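Local coordinates for ochratoxinase (Aspergillus niger, PDB 4C65), which hydrolyses the mycotoxin ochratoxin A to ochratoxin alpha and L-phenylalanine as a zinc-dependent homooctameric carboxypeptidase of the amidohydrolase superfamily, at residues V136-S144 with Q195-M206; A182-R193 with F223-E234. One frame throughout, in Å; residues are numbered along the deposited sequence.

Contact 1: residues V136-S144 with Q195-M206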
loop_
_atom_site.group_PDB
_atom_site.type_symbol
_atom_site.label_atom_id
_atom_site.label_comp_id
_atom_site.label_asym_id
_atom_site.label_seq_id
_atom_site.Cartn_x
_atom_site.Cartn_y
_atom_site.Cartn_z
ATOM N N VAL A 136 30.120 -15.396 16.355
ATOM C CA VAL A 136 29.277 -14.225 16.479
ATOM C C VAL A 136 27.967 -14.575 17.186
ATOM O O VAL A 136 27.241 -15.455 16.765
ATOM C CB VAL A 136 28.976 -13.602 15.096
ATOM C CG1 VAL A 136 28.038 -12.399 15.236
ATOM C CG2 VAL A 136 30.274 -13.178 14.418
ATOM N N TYR A 137 27.699 -13.906 18.301
ATOM C CA TYR A 137 26.414 -13.983 18.951
ATOM C C TYR A 137 25.762 -12.634 18.732
ATOM O O TYR A 137 26.195 -11.624 19.300
ATOM C CB TYR A 137 26.564 -14.279 20.449
ATOM C CG TYR A 137 27.336 -15.511 20.721
ATOM C CD1 TYR A 137 28.709 -15.497 20.726
ATOM C CD2 TYR A 137 26.693 -16.700 20.986
ATOM C CE1 TYR A 137 29.441 -16.652 20.976
ATOM C CE2 TYR A 137 27.398 -17.862 21.224
ATOM C CZ TYR A 137 28.783 -17.839 21.219
ATOM O OH TYR A 137 29.482 -18.990 21.472
ATOM N N SER A 138 24.723 -12.608 17.906
ATOM C CA SER A 138 24.147 -11.365 17.473
ATOM C C SER A 138 22.744 -11.177 18.031
ATOM O O SER A 138 21.996 -12.127 18.203
ATOM C CB SER A 138 24.105 -11.320 15.937
ATOM O OG SER A 138 23.539 -10.107 15.462
ATOM N N SER A 139 22.412 -9.916 18.295
ATOM C CA SER A 139 21.081 -9.521 18.710
ATOM C C SER A 139 20.142 -9.328 17.504
ATOM O O SER A 139 18.924 -9.160 17.679
ATOM C CB SER A 139 21.181 -8.207 19.465
ATOM O OG SER A 139 21.761 -7.238 18.608
ATOM N N GLY A 140 20.698 -9.357 16.290
ATOM C CA GLY A 140 19.977 -8.865 15.127
ATOM C C GLY A 140 19.842 -7.366 15.336
ATOM O O GLY A 140 20.830 -6.697 15.682
ATOM N N ALA A 141 18.637 -6.839 15.161
ATOM C CA ALA A 141 18.393 -5.414 15.372
ATOM C C ALA A 141 18.300 -5.072 16.853
ATOM O O ALA A 141 17.790 -5.863 17.642
ATOM C CB ALA A 141 17.116 -5.015 14.700
ATOM N N ALA A 142 18.861 -3.928 17.239
ATOM C CA ALA A 142 18.590 -3.357 18.558
ATOM C C ALA A 142 17.132 -2.936 18.532
ATOM O O ALA A 142 16.675 -2.374 17.523
ATOM C CB ALA A 142 19.481 -2.153 18.823
ATOM N N LEU A 143 16.406 -3.229 19.607
ATOM C CA LEU A 143 15.028 -2.819 19.706
ATOM C C LEU A 143 14.901 -1.456 20.389
ATOM O O LEU A 143 15.489 -1.220 21.431
ATOM C CB LEU A 143 14.208 -3.840 20.475
ATOM C CG LEU A 143 14.248 -5.312 20.088
ATOM C CD1 LEU A 143 13.080 -6.035 20.736
ATOM C CD2 LEU A 143 14.204 -5.522 18.591
ATOM N N SER A 144 14.091 -0.579 19.805
ATOM C CA SER A 144 13.876 0.755 20.312
ATOM C C SER A 144 12.433 1.171 20.148
ATOM O O SER A 144 11.736 0.727 19.242
ATOM C CB SER A 144 14.758 1.726 19.561
ATOM O OG SER A 144 14.607 3.050 20.022
ATOM N N GLN A 195 14.023 -10.993 15.439
ATOM C CA GLN A 195 15.465 -11.167 15.620
ATOM C C GLN A 195 15.794 -12.638 15.767
ATOM O O GLN A 195 16.748 -13.134 15.154
ATOM C CB GLN A 195 15.976 -10.381 16.826
ATOM C CG GLN A 195 15.565 -8.922 16.849
ATOM C CD GLN A 195 15.441 -8.307 15.465
ATOM O OE1 GLN A 195 16.357 -8.385 14.646
ATOM N NE2 GLN A 195 14.322 -7.604 15.233
ATOM N N ILE A 196 15.011 -13.357 16.567
ATOM C CA ILE A 196 15.210 -14.811 16.695
ATOM C C ILE A 196 15.141 -15.444 15.302
ATOM O O ILE A 196 15.920 -16.339 14.987
ATOM C CB ILE A 196 14.145 -15.470 17.574
ATOM C CG1 ILE A 196 14.177 -14.907 19.001
ATOM C CG2 ILE A 196 14.331 -16.969 17.593
ATOM C CD1 ILE A 196 15.420 -15.273 19.782
ATOM N N ARG A 197 14.196 -14.966 14.492
ATOM C CA ARG A 197 14.036 -15.434 13.109
ATOM C C ARG A 197 15.341 -15.423 12.315
ATOM O O ARG A 197 15.603 -16.370 11.575
ATOM C CB ARG A 197 13.014 -14.609 12.362
ATOM C CG ARG A 197 12.537 -15.226 11.060
ATOM C CD ARG A 197 11.457 -14.361 10.452
ATOM N NE ARG A 197 10.826 -15.043 9.352
ATOM C CZ ARG A 197 11.353 -15.212 8.151
ATOM N NH1 ARG A 197 12.490 -14.637 7.802
ATOM N NH2 ARG A 197 10.694 -15.927 7.286
ATOM N N ARG A 198 16.152 -14.369 12.503
ATOM C CA ARG A 198 17.452 -14.218 11.789
ATOM C C ARG A 198 18.549 -15.014 12.469
ATOM O O ARG A 198 19.639 -15.130 11.944
ATOM C CB ARG A 198 17.847 -12.716 11.480
ATOM C CG ARG A 198 16.836 -11.783 12.015
ATOM C CD ARG A 198 17.070 -10.351 11.757
ATOM N NE ARG A 198 18.326 -9.816 11.284
ATOM C CZ ARG A 198 18.658 -8.543 11.450
ATOM N NH1 ARG A 198 17.846 -7.701 12.087
ATOM N NH2 ARG A 198 19.796 -8.080 10.978
ATOM N N GLY A 199 18.260 -15.637 13.609
ATOM C CA GLY A 199 19.262 -16.417 14.335
ATOM C C GLY A 199 19.879 -15.712 15.528
ATOM O O GLY A 199 20.924 -16.134 16.030
ATOM N N ALA A 200 19.247 -14.648 15.996
ATOM C CA ALA A 200 19.801 -13.908 17.109
ATOM C C ALA A 200 19.987 -14.812 18.332
ATOM O O ALA A 200 19.127 -15.611 18.665
ATOM C CB ALA A 200 18.924 -12.726 17.450
ATOM N N LYS A 201 21.154 -14.700 18.950
ATOM C CA LYS A 201 21.479 -15.464 20.143
ATOM C C LYS A 201 21.452 -14.578 21.393
ATOM O O LYS A 201 21.726 -15.042 22.491
ATOM C CB LYS A 201 22.827 -16.141 19.966
ATOM C CG LYS A 201 22.691 -17.449 19.211
ATOM C CD LYS A 201 24.035 -17.987 18.787
ATOM C CE LYS A 201 23.879 -19.165 17.791
ATOM N NZ LYS A 201 24.916 -20.203 17.992
ATOM N N VAL A 202 21.110 -13.319 21.218
ATOM C CA VAL A 202 20.832 -12.455 22.327
ATOM C C VAL A 202 19.780 -11.450 21.874
ATOM O O VAL A 202 19.565 -11.279 20.671
ATOM C CB VAL A 202 22.122 -11.778 22.837
ATOM C CG1 VAL A 202 22.686 -10.791 21.824
ATOM C CG2 VAL A 202 21.870 -11.076 24.178
ATOM N N ILE A 203 19.115 -10.792 22.827
ATOM C CA ILE A 203 18.235 -9.665 22.490
ATOM C C ILE A 203 18.757 -8.383 23.112
ATOM O O ILE A 203 19.140 -8.353 24.281
ATOM C CB ILE A 203 16.763 -9.922 22.902
ATOM C CG1 ILE A 203 16.203 -11.146 22.190
ATOM C CG2 ILE A 203 15.876 -8.710 22.566
ATOM C CD1 ILE A 203 16.142 -11.027 20.677
ATOM N N LYS A 204 18.755 -7.310 22.330
ATOM C CA LYS A 204 19.201 -5.988 22.809
ATOM C C LYS A 204 18.066 -4.977 22.772
ATOM O O LYS A 204 17.434 -4.798 21.742
ATOM C CB LYS A 204 20.379 -5.501 21.949
ATOM C CG LYS A 204 20.657 -4.011 21.937
ATOM C CD LYS A 204 21.571 -3.530 23.036
ATOM C CE LYS A 204 21.910 -2.090 22.535
ATOM N NZ LYS A 204 22.613 -1.836 21.196
ATOM N N VAL A 205 17.870 -4.261 23.888
ATOM C CA VAL A 205 16.898 -3.152 23.960
ATOM C C VAL A 205 17.579 -1.837 24.316
ATOM O O VAL A 205 18.632 -1.829 24.955
ATOM C CB VAL A 205 15.798 -3.361 25.013
ATOM C CG1 VAL A 205 15.000 -4.581 24.669
ATOM C CG2 VAL A 205 16.365 -3.506 26.414
ATOM N N MET A 206 16.965 -0.735 23.869
ATOM C CA MET A 206 17.343 0.591 24.297
ATOM C C MET A 206 16.404 0.892 25.456
ATOM O O MET A 206 15.202 1.011 25.282
ATOM C CB MET A 206 17.168 1.585 23.164
ATOM C CG MET A 206 17.944 1.240 21.895
ATOM S SD MET A 206 19.723 1.051 22.142
ATOM C CE MET A 206 20.312 1.261 20.446
HETATM O O HOH W 1 27.668 -18.316 17.751
HETATM O O HOH W 2 23.570 -15.041 16.732
HETATM O O HOH W 3 17.639 -7.663 19.677
HETATM O O HOH W 4 13.865 2.400 23.178
#

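Contact 2: residues A182-R193 with F223-E234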
loop_
_atom_site.group_PDB
_atom_site.type_symbol
_atom_site.label_atom_id
_atom_site.label_comp_id
_atom_site.label_asym_id
_atom_site.label_seq_id
_atom_site.Cartn_x
_atom_site.Cartn_y
_atom_site.Cartn_z
ATOM N N ALA A 182 9.573 -0.570 17.625
ATOM C CA ALA A 182 8.327 -1.209 18.011
ATOM C C ALA A 182 7.714 -0.448 19.177
ATOM O O ALA A 182 8.423 -0.070 20.109
ATOM C CB ALA A 182 8.561 -2.679 18.384
ATOM N N ASP A 183 6.398 -0.276 19.141
ATOM C CA ASP A 183 5.698 0.438 20.177
ATOM C C ASP A 183 4.502 -0.369 20.669
ATOM O O ASP A 183 3.585 -0.675 19.902
ATOM C CB ASP A 183 5.214 1.783 19.658
ATOM C CG ASP A 183 6.350 2.695 19.252
ATOM O OD1 ASP A 183 7.168 3.075 20.114
ATOM O OD2 ASP A 183 6.455 2.999 18.045
ATOM N N GLY A 184 4.502 -0.677 21.963
ATOM C CA GLY A 184 3.420 -1.436 22.563
ATOM C C GLY A 184 3.724 -2.919 22.663
ATOM O O GLY A 184 4.560 -3.447 21.941
ATOM N N VAL A 185 3.053 -3.574 23.603
ATOM C CA VAL A 185 3.225 -4.983 23.869
ATOM C C VAL A 185 3.084 -5.844 22.610
ATOM O O VAL A 185 3.824 -6.802 22.443
ATOM C CB VAL A 185 2.220 -5.433 24.951
ATOM C CG1 VAL A 185 1.988 -6.935 24.921
ATOM C CG2 VAL A 185 2.713 -4.991 26.328
ATOM N N GLU A 186 2.107 -5.542 21.763
ATOM C CA GLU A 186 1.849 -6.364 20.585
ATOM C C GLU A 186 3.052 -6.303 19.663
ATOM O O GLU A 186 3.594 -7.326 19.264
ATOM C CB GLU A 186 0.580 -5.920 19.836
ATOM C CG GLU A 186 -0.696 -5.892 20.675
ATOM C CD GLU A 186 -0.982 -7.221 21.371
ATOM O OE1 GLU A 186 -1.340 -8.204 20.681
ATOM O OE2 GLU A 186 -0.863 -7.275 22.611
ATOM N N GLU A 187 3.468 -5.092 19.324
ATOM C CA GLU A 187 4.568 -4.921 18.386
ATOM C C GLU A 187 5.880 -5.462 18.933
ATOM O O GLU A 187 6.693 -5.997 18.166
ATOM C CB GLU A 187 4.732 -3.450 17.972
ATOM C CG GLU A 187 3.644 -2.961 17.026
ATOM C CD GLU A 187 3.923 -1.581 16.449
ATOM O OE1 GLU A 187 5.027 -1.004 16.650
ATOM O OE2 GLU A 187 3.023 -1.057 15.778
ATOM N N VAL A 188 6.112 -5.336 20.231
ATOM C CA VAL A 188 7.415 -5.765 20.759
ATOM C C VAL A 188 7.538 -7.291 20.719
ATOM O O VAL A 188 8.659 -7.809 20.599
ATOM C CB VAL A 188 7.805 -5.203 22.142
ATOM C CG1 VAL A 188 7.963 -3.693 22.101
ATOM C CG2 VAL A 188 6.818 -5.616 23.213
ATOM N N ARG A 189 6.416 -8.002 20.782
ATOM C CA ARG A 189 6.487 -9.442 20.629
ATOM C C ARG A 189 7.050 -9.769 19.270
ATOM O O ARG A 189 7.950 -10.587 19.161
ATOM C CB ARG A 189 5.131 -10.110 20.798
ATOM C CG ARG A 189 4.621 -10.153 22.237
ATOM C CD ARG A 189 3.418 -11.074 22.311
ATOM N NE ARG A 189 2.674 -10.903 23.549
ATOM C CZ ARG A 189 3.013 -11.439 24.708
ATOM N NH1 ARG A 189 4.135 -12.145 24.832
ATOM N NH2 ARG A 189 2.227 -11.232 25.761
ATOM N N ARG A 190 6.500 -9.161 18.230
ATOM C CA ARG A 190 7.022 -9.426 16.895
ATOM C C ARG A 190 8.480 -8.993 16.779
ATOM O O ARG A 190 9.299 -9.719 16.200
ATOM C CB ARG A 190 6.160 -8.804 15.798
ATOM C CG ARG A 190 6.816 -8.991 14.423
ATOM C CD ARG A 190 5.855 -9.321 13.299
ATOM N NE ARG A 190 4.779 -8.355 13.196
ATOM C CZ ARG A 190 3.487 -8.636 13.279
ATOM N NH1 ARG A 190 3.043 -9.860 13.487
ATOM N NH2 ARG A 190 2.613 -7.658 13.175
ATOM N N ALA A 191 8.817 -7.852 17.373
ATOM C CA ALA A 191 10.163 -7.344 17.310
ATOM C C ALA A 191 11.178 -8.354 17.784
ATOM O O ALA A 191 12.177 -8.588 17.100
ATOM C CB ALA A 191 10.298 -6.060 18.107
ATOM N N VAL A 192 10.942 -8.948 18.957
ATOM C CA VAL A 192 11.857 -9.959 19.481
ATOM C C VAL A 192 11.882 -11.167 18.531
ATOM O O VAL A 192 12.949 -11.670 18.176
ATOM C CB VAL A 192 11.455 -10.416 20.888
ATOM C CG1 VAL A 192 12.339 -11.576 21.343
ATOM C CG2 VAL A 192 11.579 -9.276 21.876
ATOM N N ARG A 193 10.697 -11.614 18.111
ATOM C CA ARG A 193 10.587 -12.793 17.265
ATOM C C ARG A 193 11.308 -12.607 15.928
ATOM O O ARG A 193 11.945 -13.527 15.435
ATOM C CB ARG A 193 9.128 -13.140 17.055
ATOM C CG ARG A 193 8.470 -13.669 18.313
ATOM C CD ARG A 193 6.946 -13.663 18.231
ATOM N NE ARG A 193 6.369 -14.004 19.536
ATOM C CZ ARG A 193 5.081 -14.231 19.765
ATOM N NH1 ARG A 193 4.206 -14.195 18.794
ATOM N NH2 ARG A 193 4.688 -14.544 20.978
ATOM N N PHE A 223 11.059 2.613 26.656
ATOM C CA PHE A 223 10.064 1.530 26.736
ATOM C C PHE A 223 9.341 1.609 28.081
ATOM O O PHE A 223 9.883 2.091 29.057
ATOM C CB PHE A 223 10.693 0.138 26.560
ATOM C CG PHE A 223 10.973 -0.240 25.123
ATOM C CD1 PHE A 223 9.940 -0.336 24.209
ATOM C CD2 PHE A 223 12.263 -0.571 24.709
ATOM C CE1 PHE A 223 10.191 -0.722 22.905
ATOM C CE2 PHE A 223 12.515 -0.942 23.406
ATOM C CZ PHE A 223 11.483 -1.007 22.511
ATOM N N SER A 224 8.102 1.140 28.109
ATOM C CA SER A 224 7.362 0.981 29.334
ATOM C C SER A 224 7.856 -0.275 30.032
ATOM O O SER A 224 8.338 -1.179 29.378
ATOM C CB SER A 224 5.869 0.824 29.032
ATOM O OG SER A 224 5.608 -0.374 28.340
ATOM N N PRO A 225 7.652 -0.361 31.354
ATOM C CA PRO A 225 7.886 -1.629 32.049
ATOM C C PRO A 225 7.091 -2.797 31.455
ATOM O O PRO A 225 7.596 -3.899 31.425
ATOM C CB PRO A 225 7.437 -1.338 33.495
ATOM C CG PRO A 225 7.591 0.132 33.654
ATOM C CD PRO A 225 7.285 0.722 32.285
ATOM N N GLU A 226 5.864 -2.558 31.000
ATOM C CA GLU A 226 5.052 -3.599 30.365
ATOM C C GLU A 226 5.752 -4.152 29.083
ATOM O O GLU A 226 5.809 -5.363 28.868
ATOM C CB GLU A 226 3.672 -3.059 29.966
ATOM C CG GLU A 226 2.831 -2.461 31.091
ATOM C CD GLU A 226 3.075 -0.960 31.350
ATOM O OE1 GLU A 226 4.214 -0.551 31.661
ATOM O OE2 GLU A 226 2.100 -0.186 31.217
ATOM N N GLU A 227 6.272 -3.272 28.237
ATOM C CA GLU A 227 6.981 -3.719 27.049
ATOM C C GLU A 227 8.259 -4.462 27.404
ATOM O O GLU A 227 8.536 -5.523 26.838
ATOM C CB GLU A 227 7.324 -2.541 26.142
ATOM C CG GLU A 227 6.136 -1.983 25.383
ATOM C CD GLU A 227 6.342 -0.551 24.972
ATOM O OE1 GLU A 227 6.385 0.300 25.878
ATOM O OE2 GLU A 227 6.468 -0.267 23.745
ATOM N N LEU A 228 9.027 -3.922 28.353
ATOM C CA LEU A 228 10.293 -4.543 28.724
ATOM C C LEU A 228 10.087 -5.963 29.268
ATOM O O LEU A 228 10.842 -6.859 28.945
ATOM C CB LEU A 228 11.060 -3.691 29.736
ATOM C CG LEU A 228 11.677 -2.379 29.248
ATOM C CD1 LEU A 228 12.251 -1.602 30.429
ATOM C CD2 LEU A 228 12.751 -2.653 28.211
ATOM N N LYS A 229 9.061 -6.164 30.068
ATOM C CA LYS A 229 8.781 -7.479 30.620
ATOM C C LYS A 229 8.451 -8.477 29.507
ATOM O O LYS A 229 8.918 -9.602 29.522
ATOM C CB LYS A 229 7.629 -7.382 31.621
ATOM C CG LYS A 229 7.231 -8.687 32.280
ATOM C CD LYS A 229 6.139 -8.422 33.301
ATOM C CE LYS A 229 5.687 -9.691 34.036
ATOM N NZ LYS A 229 4.331 -10.180 33.587
ATOM N N VAL A 230 7.593 -8.066 28.581
ATOM C CA VAL A 230 7.244 -8.895 27.434
ATOM C C VAL A 230 8.479 -9.227 26.594
ATOM O O VAL A 230 8.723 -10.380 26.280
ATOM C CB VAL A 230 6.135 -8.231 26.587
ATOM C CG1 VAL A 230 6.003 -8.871 25.221
ATOM C CG2 VAL A 230 4.822 -8.304 27.336
ATOM N N ILE A 231 9.294 -8.228 26.296
ATOM C CA ILE A 231 10.542 -8.481 25.613
ATOM C C ILE A 231 11.394 -9.545 26.318
ATOM O O ILE A 231 11.895 -10.479 25.673
ATOM C CB ILE A 231 11.361 -7.198 25.426
ATOM C CG1 ILE A 231 10.680 -6.324 24.373
ATOM C CG2 ILE A 231 12.768 -7.527 24.954
ATOM C CD1 ILE A 231 11.147 -4.890 24.379
ATOM N N VAL A 232 11.580 -9.410 27.624
ATOM C CA VAL A 232 12.353 -10.393 28.402
ATOM C C VAL A 232 11.719 -11.789 28.334
ATOM O O VAL A 232 12.421 -12.783 28.167
ATOM C CB VAL A 232 12.556 -9.920 29.865
ATOM C CG1 VAL A 232 13.084 -11.052 30.748
ATOM C CG2 VAL A 232 13.513 -8.742 29.892
ATOM N N GLU A 233 10.395 -11.856 28.454
ATOM C CA GLU A 233 9.656 -13.122 28.386
ATOM C C GLU A 233 9.788 -13.778 27.014
ATOM O O GLU A 233 9.936 -14.993 26.904
ATOM C CB GLU A 233 8.185 -12.903 28.717
ATOM C CG GLU A 233 7.939 -12.632 30.185
ATOM C CD GLU A 233 6.548 -12.056 30.453
ATOM O OE1 GLU A 233 5.858 -11.679 29.467
ATOM O OE2 GLU A 233 6.152 -11.985 31.643
ATOM N N GLU A 234 9.681 -12.969 25.967
ATOM C CA GLU A 234 9.847 -13.468 24.606
ATOM C C GLU A 234 11.241 -14.042 24.421
ATOM O O GLU A 234 11.373 -15.130 23.894
ATOM C CB GLU A 234 9.607 -12.369 23.583
ATOM C CG GLU A 234 8.146 -12.015 23.397
ATOM C CD GLU A 234 7.333 -13.159 22.877
ATOM O OE1 GLU A 234 7.857 -13.890 22.014
ATOM O OE2 GLU A 234 6.171 -13.317 23.315
HETATM O O HOH W 5 4.665 -12.976 27.393
#

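Contact 1: residues V136-S144 with Q195-M206
Gln195, near the C-terminal end of its helix, meets the turn at Gly140 and Ala141 with its amide. The bend at chi2 (-32°) brings OE1 to the Ala141 backbone; Ala141 N donates to Gln195 OE1 at 2.8 Å, an almost straight bond that arrives from above the amide plane. Gln195 NE2, which donates to Ala191 O one helical turn back, lies 4.0 Å from Leu143 CD2, the two side chains running past each other in opposite directions. Next to it, Arg198 lays one face of its guanidinium against Gly140 CA, while its NE is salt-bridged to Glu121. Ser138 OG takes the Gly140 N-H in an ST turn and is also hydrogen-bonded to Asp114 OD2.

Beyond the turn the chains run side by side as neighbouring parallel strands of the twisted TIM barrel. Leu143 N donates to Lys204 O at 2.8 Å, and Met206 N returns the bond to Leu143 O at 2.9 Å. Where the strands diverge, a water links Ser139 O, Ala141 O and Lys204 N. Lys204, the active-site residue that binds both zinc ions, is modelled in two conformers. In the one described, NZ is hydrogen-bonded to Leu115 O, CB rests on Ser139 CB, and chi1 of 159° turns CG away from the backbone N and lays it 3.8 Å from Ala142 CB. Met206 puts CE against that same methyl at 3.9 Å, and its side chain also touches the zinc ligand His245. At the far end Lys201 N donates to Ser138 O, and the aliphatic chain of Lys201 crosses the Tyr137 ring obliquely, CD 3.7 Å from Tyr137 CD2.

Contact 2: residues A182-R193 with F223-E234
Two neighbouring helices of the TIM-barrel's outer layer, 185-193 and 225-234, pack here at -31° with their axes 9.1 Å apart. Valines and an isoleucine fill the seam: Val188 CB sits on Ile231 CG1, Val192 CG2 meets Ile231 CG2 at 3.7 Å, and the Val185 and Val230 side chains cross at about a right angle, CG1 against CG2.

At the N-terminal ends, Glu227 carries two jobs on one carboxylate. OE1 takes both the N-H and the hydroxyl of Ser224, whose OG in turn accepts from Glu227 N, a capping box; OE2 receives Gly184 N at 2.7 Å from above the carboxylate plane, so the start of one helix is held by the cap of the other. Phe223 turns its ring edge to Ala182 O, and Ile231 CD1 covers one face.

At the other end Glu234, bent at chi2 (-62°), folds its carboxylate toward two arginines and also meets Arg237. Val230 CG1 lies over one face of the Arg189 guanidinium, nearly perpendicular to the carboxylate (82°). Arg193, also salt-bridged to Asp183 of a second subunit, grips side-on, NE to Glu234 OE1 at 2.9 Å. Its NH2 takes Glu234 OE2 at 3.0 Å. Arg189 NH1 reaches the anti lone pair of Glu234 OE2 at 2.8 Å.

How the contacts relate
From the N terminus the chain first lays down 136-144, then reaches 182-193 on helix 185-198, whose last turn opens 195-206, and finally 223-234. Contact 1 closes the loop of 50 residues between its segments, and contact 2 one of 29. Because the segments alternate along the chain, the two closures cross instead of nesting. Contact 1 joins barrel strands 142-144 and 203-206 on the inside; contact 2 joins helix 185-198, which leads into strand 203-206, to helix 225-237, which follows that strand. Helix 185-198 serves both. They also touch directly: Ala182 N lies 3.0 Å from Ser144 O, probably hydrogen-bonded, and the Phe223 ring packs across the ends of both strands, with CD2 3.4 Å from Met206 O.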